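Local coordinates for protein probable acetyltransferase (Bacillus subtilis, PDB 1NSL) that is a putative GNAT-family N-acetyltransferase, forming hexamers and dimers, that may acetylate ribosomal proteins at the N-terminal amino group, at residues T54-P57 and D58-R61. Sequence-based numbering, arbitrary orientation.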
# COMPACT_ATOMS: atom_id res chain seq x y z
N THR C 54 3.68 13.78 5.71
CA THR C 54 4.15 13.14 4.52
C THR C 54 5.64 13.18 4.41
O THR C 54 6.29 12.13 4.36
CB THR C 54 3.58 13.92 3.37
OG1 THR C 54 2.17 13.65 3.34
CG2 THR C 54 4.09 13.39 2.08
N ILE C 55 6.22 14.37 4.39
CA ILE C 55 7.62 14.38 4.09
C ILE C 55 8.49 13.77 5.16
O ILE C 55 9.38 12.98 4.85
CB ILE C 55 8.13 15.75 3.70
CG1 ILE C 55 7.51 16.17 2.37
CG2 ILE C 55 9.61 15.68 3.49
CD1 ILE C 55 7.71 17.60 2.10
N ILE C 56 8.24 14.09 6.42
CA ILE C 56 9.12 13.51 7.39
C ILE C 56 8.88 12.01 7.56
O ILE C 56 9.83 11.24 7.71
CB ILE C 56 9.07 14.24 8.64
CG1 ILE C 56 9.61 15.64 8.39
CG2 ILE C 56 9.95 13.56 9.63
CD1 ILE C 56 9.43 16.58 9.62
N PRO C 57 7.64 11.57 7.57
CA PRO C 57 7.39 10.16 7.54
C PRO C 57 8.08 9.49 6.39
O PRO C 57 8.80 8.57 6.70
CB PRO C 57 5.88 10.08 7.41
CG PRO C 57 5.39 11.17 8.17
CD PRO C 57 6.39 12.31 7.76
N ASP C 58 7.95 9.91 5.13
CA ASP C 58 8.64 9.07 4.15
C ASP C 58 10.09 9.06 4.47
O ASP C 58 10.70 8.03 4.36
CB ASP C 58 8.55 9.47 2.70
CG ASP C 58 7.16 9.72 2.20
OD1 ASP C 58 6.13 9.12 2.64
OD2 ASP C 58 7.04 10.56 1.23
N TRP C 59 10.70 10.16 4.87
CA TRP C 59 12.17 10.07 4.99
C TRP C 59 12.51 8.93 5.97
O TRP C 59 13.43 8.09 5.72
CB TRP C 59 12.86 11.37 5.44
CG TRP C 59 12.94 12.46 4.42
CD1 TRP C 59 13.01 12.32 3.06
CD2 TRP C 59 12.92 13.87 4.66
NE1 TRP C 59 13.07 13.56 2.45
CE2 TRP C 59 13.02 14.52 3.42
CE3 TRP C 59 12.85 14.66 5.81
CZ2 TRP C 59 13.03 15.91 3.30
CZ3 TRP C 59 12.87 16.04 5.67
CH2 TRP C 59 12.95 16.65 4.43
N ARG C 60 11.73 8.88 7.05
CA ARG C 60 11.94 7.87 8.04
C ARG C 60 11.81 6.48 7.45
O ARG C 60 12.63 5.59 7.75
CB ARG C 60 11.06 8.07 9.25
CG ARG C 60 11.48 9.21 10.15
CD ARG C 60 10.49 9.50 11.19
NE ARG C 60 10.61 8.50 12.25
CZ ARG C 60 11.54 8.55 13.20
NH1 ARG C 60 12.37 9.56 13.23
NH2 ARG C 60 11.62 7.62 14.14
N ARG C 61 10.86 6.24 6.56
CA ARG C 61 10.84 4.88 6.07
C ARG C 61 12.05 4.58 5.19
O ARG C 61 12.47 3.45 5.03
CB ARG C 61 9.55 4.59 5.33
CG ARG C 61 8.35 4.37 6.21
CD ARG C 61 7.05 4.46 5.44
NE ARG C 61 5.98 5.09 6.23
CZ ARG C 61 5.41 6.26 5.94
NH1 ARG C 61 5.82 6.95 4.85
NH2 ARG C 61 4.41 6.72 6.72
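I55 and W59, one helical turn apart on helix 48-65, run side by side in the same direction, and the indole lies flat against the isoleucine. The branch that touches is CG2: it sits over the six-membered ring, 3.5 Å from the ring centroid and 15° off the normal, a CH-pi contact. I55 directs this methyl there because CG2 stands anti to the backbone N, leaving CG1 (chi1 -67°) to lead off elsewhere. I56 adds a looser apolar contact to the same indole, as does Y51 of the same helix, while L24 ties it to helix 21-30 and L16 to the loop before that helix. Trading W59 for an alanine would probably leave the I55 methyl without its aromatic partner and open a gap toward L24.

P57 has no N-H to give to the preceding turn, and the helix kinks here; only the donor is lost, and P57 O accepts the bond from R61 N at 3.1 Å. The i to i+4 pattern resumes at the next residue, where D58 N donates to T54 O at 2.9 Å, nearly straight (174°). The R61 guanidinium passes with one face over the P57 carbonyl, while D58 OD1 meets its edge in plane, a salt bridge with NH1 at 3.1 Å whose hydrogen bond is weak. The indole and isoleucines pack within the chain, whereas R60 and R61 reach across: R60 NE and NH2 bond to the carbonyl oxygens of A64 and Y63 of the second subunit, NH1 keeping L16 O of its own chain. D58 of the same helix and D65 of the second subunit, salt-bridged to R61 NE, would be expected to share the neutralisation of R61.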